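Local coordinates for DUF3809 domain-containing protein (Deinococcus radiodurans, PDB 3NQN) that is of unknown function, but has a fold probably related to the Bet v 1-like proteins and coordinates calcium ions, at residues A23-P28 with M105-Q110; G50-T55 with R138-V143. All blocks are in the same frame, centred on the assembly; numbering follows the deposited sequence. Where two conformers were deposited one is given.

Contact 1 of 2, residues A23-P28 with M105-Q110; sequences AFVREP and MAFAFQ
With a chi1 of 177°, Phe24 holds CG trans to its own nitrogen, which brings the ring against the selenium of Met105, a selenomethionine, at an oblique angle. The Met105 chain is extended at chi2 and bent at chi3 (-61°), which swings the methyl CE aside and leaves SE as the atom meeting Phe24 and Val25. There SE approaches Phe24 CD2 at 3.7 Å and lies 4.8 Å from the ring centroid, 58° off the ring normal: a Met-aromatic contact of oblique geometry, the two side chains crossing at about a right angle. The same selenium also touches Val25 CG1 at 3.8 Å, so one atom bridges consecutive helix residues.

Val25 CG1 is shared in turn. It packs 3.7 Å from both CE1 and CZ of Phe107, meeting the far end of that ring obliquely. Phe107 CZ also comes near the plane of the Phe24 ring at its edge, 4.4 Å from Phe24 CE2, a looser approach than the others. No hydrogen bond crosses the contact, and all four residues are buried. Beyond them, Leu155 covers Phe24 and Met105, while Phe10 meets Phe107 ring to ring. The Val25 carbonyl is hydrogen-bonded to a bound methylpentanediol, probably from the crystallisation liquor, which also lies close to Phe107. Short helices packed over the inner face of a curved antiparallel sheet, together with a long C-terminal helix, are features of the helix-grip fold, consistent with membership of the Bet v 1-like clan.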
ATOM      1  N   ALA A  23      -4.559 -32.005  -9.645  1.00 38.07           N
ATOM      2  CA  ALA A  23      -3.798 -31.571  -8.484  1.00 36.79           C
ATOM      3  C   ALA A  23      -3.219 -30.177  -8.685  1.00 36.90           C
ATOM      4  O   ALA A  23      -3.198 -29.357  -7.764  1.00 36.81           O
ATOM      5  CB  ALA A  23      -2.665 -32.576  -8.172  1.00 39.80           C
ATOM      6  N   PHE A  24      -2.726 -29.929  -9.886  1.00 35.84           N
ATOM      7  CA  PHE A  24      -2.120 -28.644 -10.255  1.00 33.65           C
ATOM      8  C   PHE A  24      -3.132 -27.481 -10.159  1.00 31.29           C
ATOM      9  O   PHE A  24      -2.855 -26.455  -9.543  1.00 34.25           O
ATOM     10  CB  PHE A  24      -1.563 -28.764 -11.683  1.00 33.80           C
ATOM     11  CG  PHE A  24      -0.982 -27.500 -12.236  1.00 33.68           C
ATOM     12  CD1 PHE A  24       0.336 -27.175 -12.014  1.00 38.64           C
ATOM     13  CD2 PHE A  24      -1.727 -26.693 -13.070  1.00 31.21           C
ATOM     14  CE1 PHE A  24       0.883 -26.031 -12.565  1.00 34.43           C
ATOM     15  CE2 PHE A  24      -1.177 -25.548 -13.628  1.00 31.49           C
ATOM     16  CZ  PHE A  24       0.124 -25.223 -13.365  1.00 37.39           C
ATOM     17  N   VAL A  25      -4.308 -27.656 -10.741  1.00 31.61           N
ATOM     18  CA  VAL A  25      -5.315 -26.581 -10.734  1.00 30.19           C
ATOM     19  C   VAL A  25      -5.942 -26.374  -9.367  1.00 32.19           C
ATOM     20  O   VAL A  25      -6.501 -25.301  -9.097  1.00 34.97           O
ATOM     21  CB  VAL A  25      -6.445 -26.790 -11.817  1.00 29.77           C
ATOM     22  CG1 VAL A  25      -5.830 -26.808 -13.254  1.00 29.96           C
ATOM     23  CG2 VAL A  25      -7.237 -28.036 -11.537  1.00 33.68           C
ATOM     24  N   ARG A  26      -5.854 -27.378  -8.501  1.00 32.72           N
ATOM     25  CA  ARG A  26      -6.477 -27.295  -7.173  1.00 32.50           C
ATOM     26  C   ARG A  26      -5.583 -26.687  -6.120  1.00 36.77           C
ATOM     27  O   ARG A  26      -6.060 -26.379  -5.022  1.00 37.67           O
ATOM     28  CB  ARG A  26      -6.957 -28.662  -6.710  1.00 32.12           C
ATOM     29  CG  ARG A  26      -8.197 -29.133  -7.445  1.00 28.59           C
ATOM     30  CD  ARG A  26      -8.509 -30.554  -7.160  1.00 33.30           C
ATOM     31  NE  ARG A  26      -9.849 -30.906  -7.611  1.00 36.74           N
ATOM     32  CZ  ARG A  26     -10.305 -32.152  -7.711  1.00 39.44           C
ATOM     33  NH1 ARG A  26      -9.528 -33.182  -7.398  1.00 38.69           N
ATOM     34  NH2 ARG A  26     -11.543 -32.369  -8.121  1.00 39.46           N
ATOM     35  N   GLU A  27      -4.286 -26.534  -6.426  1.00 36.37           N
ATOM     36  CA  GLU A  27      -3.354 -25.929  -5.483  0.50 38.10           C
ATOM     37  C   GLU A  27      -2.801 -24.626  -6.066  1.00 36.79           C
ATOM     38  O   GLU A  27      -1.994 -24.647  -7.002  1.00 35.21           O
ATOM     39  CB  GLU A  27      -2.221 -26.901  -5.129  0.50 40.71           C
ATOM     40  CG  GLU A  27      -1.381 -26.422  -3.951  0.50 43.56           C
ATOM     41  CD  GLU A  27      -0.435 -27.480  -3.414  0.50 47.53           C
ATOM     42  OE1 GLU A  27      -0.429 -28.614  -3.942  0.50 47.22           O
ATOM     43  OE2 GLU A  27       0.305 -27.167  -2.455  0.50 44.45           O
ATOM     44  N   PRO A  28      -3.246 -23.475  -5.517  1.00 37.64           N
ATOM     45  CA  PRO A  28      -2.823 -22.196  -6.063  1.00 37.72           C
ATOM     46  C   PRO A  28      -1.300 -22.012  -6.113  1.00 35.74           C
ATOM     47  O   PRO A  28      -0.798 -21.427  -7.051  1.00 38.86           O
ATOM     48  CB  PRO A  28      -3.471 -21.163  -5.114  1.00 39.98           C
ATOM     49  CG  PRO A  28      -3.841 -21.892  -3.924  1.00 41.64           C
ATOM     50  CD  PRO A  28      -4.078 -23.306  -4.312  1.00 39.32           C
HETATM   51  N   MSE A 105      -6.099 -29.103 -19.825  1.00 30.96           N
HETATM   52  CA  MSE A 105      -6.662 -28.130 -18.893  1.00 30.29           C
HETATM   53  C   MSE A 105      -7.284 -26.943 -19.625  1.00 29.79           C
HETATM   54  O   MSE A 105      -6.797 -26.521 -20.667  1.00 31.68           O
HETATM   55  CB  MSE A 105      -5.584 -27.629 -17.927  1.00 29.23           C
HETATM   56  CG  MSE A 105      -4.972 -28.744 -17.067  1.00 28.03           C
HETATM   57 SE   MSE A 105      -3.569 -28.115 -15.955  0.75 23.13          SE
HETATM   58  CE  MSE A 105      -2.288 -27.446 -17.275  1.00 26.00           C
ATOM     59  N   ALA A 106      -8.376 -26.438 -19.068  1.00 30.12           N
ATOM     60  CA  ALA A 106      -9.056 -25.251 -19.573  1.00 26.65           C
ATOM     61  C   ALA A 106      -9.102 -24.243 -18.444  1.00 28.11           C
ATOM     62  O   ALA A 106      -9.430 -24.591 -17.300  1.00 27.17           O
ATOM     63  CB  ALA A 106     -10.497 -25.589 -20.044  1.00 25.72           C
ATOM     64  N   PHE A 107      -8.782 -22.994 -18.769  1.00 25.79           N
ATOM     65  CA  PHE A 107      -8.816 -21.908 -17.813  1.00 25.39           C
ATOM     66  C   PHE A 107      -9.640 -20.753 -18.356  1.00 27.41           C
ATOM     67  O   PHE A 107      -9.643 -20.496 -19.557  1.00 26.20           O
ATOM     68  CB  PHE A 107      -7.394 -21.400 -17.551  1.00 27.06           C
ATOM     69  CG  PHE A 107      -6.491 -22.417 -16.935  1.00 29.16           C
ATOM     70  CD1 PHE A 107      -6.397 -22.528 -15.559  1.00 28.22           C
ATOM     71  CD2 PHE A 107      -5.712 -23.263 -17.735  1.00 30.75           C
ATOM     72  CE1 PHE A 107      -5.565 -23.489 -14.973  1.00 30.05           C
ATOM     73  CE2 PHE A 107      -4.877 -24.207 -17.163  1.00 25.82           C
ATOM     74  CZ  PHE A 107      -4.800 -24.321 -15.778  1.00 29.73           C
ATOM     75  N   ALA A 108     -10.343 -20.075 -17.448  1.00 26.55           N
ATOM     76  CA  ALA A 108     -11.007 -18.822 -17.720  1.00 27.03           C
ATOM     77  C   ALA A 108     -10.816 -17.937 -16.476  1.00 26.97           C
ATOM     78  O   ALA A 108     -11.072 -18.385 -15.337  1.00 26.49           O
ATOM     79  CB  ALA A 108     -12.501 -19.041 -17.982  1.00 26.42           C
ATOM     80  N   PHE A 109     -10.344 -16.717 -16.688  1.00 23.58           N
ATOM     81  CA  PHE A 109     -10.182 -15.738 -15.605  1.00 26.43           C
ATOM     82  C   PHE A 109     -10.913 -14.472 -15.913  1.00 28.42           C
ATOM     83  O   PHE A 109     -10.982 -14.059 -17.075  1.00 27.34           O
ATOM     84  CB  PHE A 109      -8.720 -15.417 -15.388  1.00 29.08           C
ATOM     85  CG  PHE A 109      -7.950 -16.540 -14.794  1.00 25.35           C
ATOM     86  CD1 PHE A 109      -7.880 -16.693 -13.418  1.00 30.29           C
ATOM     87  CD2 PHE A 109      -7.347 -17.488 -15.604  1.00 25.71           C
ATOM     88  CE1 PHE A 109      -7.209 -17.747 -12.856  1.00 31.71           C
ATOM     89  CE2 PHE A 109      -6.660 -18.547 -15.045  1.00 31.86           C
ATOM     90  CZ  PHE A 109      -6.599 -18.676 -13.657  1.00 30.79           C
ATOM     91  N   GLN A 110     -11.495 -13.860 -14.881  1.00 29.36           N
ATOM     92  CA  GLN A 110     -12.176 -12.557 -15.041  1.00 29.66           C
ATOM     93  C   GLN A 110     -11.698 -11.609 -13.935  1.00 32.02           C
ATOM     94  O   GLN A 110     -11.458 -12.033 -12.798  1.00 30.46           O
ATOM     95  CB  GLN A 110     -13.709 -12.694 -15.015  1.00 30.98           C
ATOM     96  CG  GLN A 110     -14.289 -13.795 -15.935  1.00 33.86           C
ATOM     97  CD  GLN A 110     -14.216 -15.191 -15.322  1.00 30.50           C
ATOM     98  OE1 GLN A 110     -14.411 -15.365 -14.131  1.00 28.80           O
ATOM     99  NE2 GLN A 110     -13.946 -16.186 -16.147  1.00 25.29           N
TER

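Contact 2 of 2, residues G50-T55 with R138-V143; sequences GELLVT and RTLERV
Within segment 50-55, Leu52 is the first residue to meet segment 138-143: its CB packs 3.8 Å from Thr139 CG2, and its branch CD2 reaches Leu140 CD2 at 3.8 Å, the two side chains crossing at about a right angle, and, slightly farther, Val143 CG1 in one of its two conformers. Leu53 turns its side chain away and contributes its carbonyl, whose O lies 2.9 Å from Thr139 OG1; Ala135 O competes for the same hydroxyl proton. Placing OG1 trans to the carbonyl carbon (chi1 -66°) presents Thr139 to the strand with its hydroxyl and methyl both in contact. Val54 flanks the hydroxyl, with CG2 3.6 Å from Thr139 OG1. At Thr55 the contact becomes water-mediated: water 1 accepts from Thr55 N at 2.9 Å and donates to Thr139 OG1 at 2.8 Å, while water 2 donates to Thr55 O at 2.9 Å and accepts from Arg138 NE over a longer bond, in the guanidinium plane. A valine in place of Thr139 would probably deprive water 1 of its acceptor on the helix and leave the Leu53 carbonyl facing a methyl. Glu141 on the same helical segment and Asp63 beside Leu53 are calcium ligands of this protein. Strand 60-73 pairs with strand 47-56, while Leu140 continues onto Phe111 of strand 104-114 and Ala6 of strand 5-13, so helix 122-153 spans strands from distant parts of the sheet.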
ATOM      1  N   GLY A  50      -3.597 -10.981  -2.832  1.00 31.58           N
ATOM      2  CA  GLY A  50      -2.473 -10.277  -3.394  1.00 33.40           C
ATOM      3  C   GLY A  50      -2.900  -8.903  -3.829  1.00 32.99           C
ATOM      4  O   GLY A  50      -3.883  -8.368  -3.322  1.00 30.58           O
ATOM      5  N   GLU A  51      -2.191  -8.339  -4.797  1.00 31.76           N
ATOM      6  CA  GLU A  51      -2.513  -7.003  -5.267  1.00 33.78           C
ATOM      7  C   GLU A  51      -2.067  -6.793  -6.702  1.00 33.05           C
ATOM      8  O   GLU A  51      -1.137  -7.441  -7.173  1.00 33.28           O
ATOM      9  CB  GLU A  51      -1.870  -5.949  -4.327  1.00 34.84           C
ATOM     10  CG  GLU A  51      -0.358  -6.083  -4.207  1.00 45.42           C
ATOM     11  CD  GLU A  51       0.237  -5.405  -2.962  1.00 50.57           C
ATOM     12  OE1 GLU A  51      -0.515  -4.963  -2.060  1.00 52.11           O
ATOM     13  OE2 GLU A  51       1.473  -5.351  -2.883  1.00 56.29           O
ATOM     14  N   LEU A  52      -2.801  -5.957  -7.419  1.00 31.99           N
ATOM     15  CA  LEU A  52      -2.407  -5.520  -8.734  1.00 31.71           C
ATOM     16  C   LEU A  52      -1.929  -4.094  -8.605  1.00 32.77           C
ATOM     17  O   LEU A  52      -2.414  -3.349  -7.737  1.00 31.68           O
ATOM     18  CB  LEU A  52      -3.577  -5.570  -9.719  1.00 31.89           C
ATOM     19  CG  LEU A  52      -4.159  -6.934 -10.093  1.00 33.61           C
ATOM     20  CD1 LEU A  52      -4.767  -7.579  -8.870  1.00 40.64           C
ATOM     21  CD2 LEU A  52      -5.219  -6.777 -11.207  1.00 30.72           C
ATOM     22  N   LEU A  53      -1.003  -3.695  -9.477  1.00 29.92           N
ATOM     23  CA  LEU A  53      -0.440  -2.353  -9.423  1.00 30.69           C
ATOM     24  C   LEU A  53      -0.977  -1.478 -10.553  1.00 30.35           C
ATOM     25  O   LEU A  53      -0.877  -1.830 -11.725  1.00 32.51           O
ATOM     26  CB  LEU A  53       1.086  -2.412  -9.488  1.00 32.29           C
ATOM     27  CG  LEU A  53       1.800  -3.218  -8.383  1.00 35.76           C
ATOM     28  CD1 LEU A  53       3.324  -3.110  -8.558  1.00 39.24           C
ATOM     29  CD2 LEU A  53       1.388  -2.739  -7.014  1.00 36.69           C
ATOM     30  N   VAL A  54      -1.619  -0.383 -10.176  1.00 32.58           N
ATOM     31  CA  VAL A  54      -2.082   0.625 -11.119  1.00 30.84           C
ATOM     32  C   VAL A  54      -1.125   1.807 -11.029  1.00 35.22           C
ATOM     33  O   VAL A  54      -0.990   2.430  -9.963  1.00 34.29           O
ATOM     34  CB  VAL A  54      -3.512   1.107 -10.778  1.00 32.48           C
ATOM     35  CG1 VAL A  54      -3.954   2.231 -11.755  1.00 32.29           C
ATOM     36  CG2 VAL A  54      -4.490  -0.065 -10.807  1.00 32.97           C
ATOM     37  N   THR A  55      -0.463   2.112 -12.139  1.00 33.97           N
ATOM     38  CA  THR A  55       0.509   3.193 -12.184  1.00 35.88           C
ATOM     39  C   THR A  55      -0.111   4.475 -12.694  1.00 36.76           C
ATOM     40  O   THR A  55      -0.645   4.515 -13.797  1.00 35.48           O
ATOM     41  CB  THR A  55       1.710   2.824 -13.091  1.00 34.71           C
ATOM     42  OG1 THR A  55       2.344   1.653 -12.579  1.00 40.35           O
ATOM     43  CG2 THR A  55       2.726   3.956 -13.131  1.00 40.46           C
ATOM     44  N   ARG A 138      -5.459  -0.653 -18.182  1.00 36.80           N
ATOM     45  CA  ARG A 138      -4.196  -1.191 -18.661  1.00 36.55           C
ATOM     46  C   ARG A 138      -3.670  -2.248 -17.734  1.00 33.90           C
ATOM     47  O   ARG A 138      -3.087  -3.233 -18.186  1.00 31.11           O
ATOM     48  CB  ARG A 138      -3.143  -0.084 -18.802  1.00 37.89           C
ATOM     49  CG  ARG A 138      -3.316   0.776 -20.028  1.00 46.50           C
ATOM     50  CD  ARG A 138      -2.065   1.632 -20.277  1.00 54.47           C
ATOM     51  NE  ARG A 138      -1.962   2.750 -19.334  1.00 54.81           N
ATOM     52  CZ  ARG A 138      -2.518   3.949 -19.523  1.00 61.21           C
ATOM     53  NH1 ARG A 138      -3.233   4.199 -20.621  1.00 62.53           N
ATOM     54  NH2 ARG A 138      -2.364   4.904 -18.614  1.00 58.96           N
ATOM     55  N   THR A 139      -3.823  -2.014 -16.424  1.00 30.71           N
ATOM     56  CA  THR A 139      -3.401  -2.975 -15.402  1.00 30.37           C
ATOM     57  C   THR A 139      -4.148  -4.302 -15.543  1.00 31.09           C
ATOM     58  O   THR A 139      -3.545  -5.384 -15.509  1.00 29.58           O
ATOM     59  CB  THR A 139      -3.649  -2.419 -13.993  1.00 30.42           C
ATOM     60  OG1 THR A 139      -2.786  -1.291 -13.774  1.00 37.39           O
ATOM     61  CG2 THR A 139      -3.390  -3.508 -12.900  1.00 31.64           C
ATOM     62  N   LEU A 140      -5.458  -4.220 -15.695  1.00 28.14           N
ATOM     63  CA  LEU A 140      -6.273  -5.409 -15.819  1.00 29.75           C
ATOM     64  C   LEU A 140      -5.917  -6.229 -17.064  1.00 29.66           C
ATOM     65  O   LEU A 140      -5.801  -7.449 -16.992  1.00 29.03           O
ATOM     66  CB  LEU A 140      -7.759  -5.042 -15.831  1.00 28.40           C
ATOM     67  CG  LEU A 140      -8.354  -4.449 -14.545  1.00 33.28           C
ATOM     68  CD1 LEU A 140      -9.866  -4.407 -14.680  1.00 30.86           C
ATOM     69  CD2 LEU A 140      -7.965  -5.243 -13.303  1.00 32.54           C
ATOM     70  N   GLU A 141      -5.729  -5.548 -18.186  1.00 32.61           N
ATOM     71  CA  GLU A 141      -5.378  -6.207 -19.437  1.00 34.72           C
ATOM     72  C   GLU A 141      -3.973  -6.829 -19.389  1.00 34.98           C
ATOM     73  O   GLU A 141      -3.771  -7.950 -19.876  1.00 34.39           O
ATOM     74  CB  GLU A 141      -5.477  -5.225 -20.613  1.00 37.92           C
ATOM     75  CG  GLU A 141      -6.936  -4.767 -20.947  1.00 44.25           C
ATOM     76  CD  GLU A 141      -7.831  -5.913 -21.494  1.00 57.73           C
ATOM     77  OE1 GLU A 141      -7.291  -6.977 -21.909  1.00 54.77           O
ATOM     78  OE2 GLU A 141      -9.073  -5.740 -21.501  1.00 61.40           O
ATOM     79  N   ARG A 142      -3.010  -6.133 -18.778  1.00 33.10           N
ATOM     80  CA  ARG A 142      -1.651  -6.647 -18.712  0.67 34.05           C
ATOM     81  C   ARG A 142      -1.647  -7.992 -17.964  1.00 32.21           C
ATOM     82  O   ARG A 142      -1.065  -8.986 -18.439  1.00 30.88           O
ATOM     83  CB  ARG A 142      -0.727  -5.653 -18.006  0.67 35.48           C
ATOM     84  CG  ARG A 142       0.773  -6.009 -18.083  0.67 38.67           C
ATOM     85  CD  ARG A 142       1.378  -5.567 -19.392  0.67 42.21           C
ATOM     86  NE  ARG A 142       2.842  -5.487 -19.328  0.67 43.83           N
ATOM     87  CZ  ARG A 142       3.683  -6.449 -19.719  0.67 43.80           C
ATOM     88  NH1 ARG A 142       3.226  -7.605 -20.217  0.67 33.42           N
ATOM     89  NH2 ARG A 142       4.995  -6.246 -19.620  0.67 38.59           N
ATOM     90  N   VAL A 143      -2.307  -8.039 -16.809  1.00 32.54           N
ATOM     91  CA  VAL A 143      -2.326  -9.272 -16.025  0.50 30.14           C
ATOM     92  C   VAL A 143      -3.097 -10.375 -16.771  1.00 29.06           C
ATOM     93  O   VAL A 143      -2.642 -11.508 -16.834  1.00 31.53           O
ATOM     94  CB  VAL A 143      -2.887  -9.059 -14.582  0.50 29.73           C
ATOM     95  CG1 VAL A 143      -4.330  -8.582 -14.611  0.50 25.81           C
ATOM     96  CG2 VAL A 143      -2.753 -10.345 -13.767  0.50 28.07           C
TER
HETATM   97  O   HOH W   1      -1.352   0.937 -14.674  1.00 37.66           O
HETATM   98  O   HOH W   2      -0.823   3.087 -16.305  1.00 51.01           O

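In the fold
Both contacts pack helices against the same antiparallel sheet, but on opposite sides of the chain's centre, with centres 20 Å apart and nearest atoms about 7 Å apart. Contact 1 joins short helix 18-26 to strand 104-114; contact 2 joins long helix 122-153 to strand 47-56. The two are connected through Phe107, which touches Leu151 of the long helix, and through Leu140, which reaches strand 104-114. Contact 1 is wholly buried and relies on aromatic, aliphatic and selenium surfaces alone. Contact 2 passes from buried aliphatic residues to an exposed end, where hydroxyl, carbonyl and ordered waters meet. Its segments alternate with those of contact 1 along the chain.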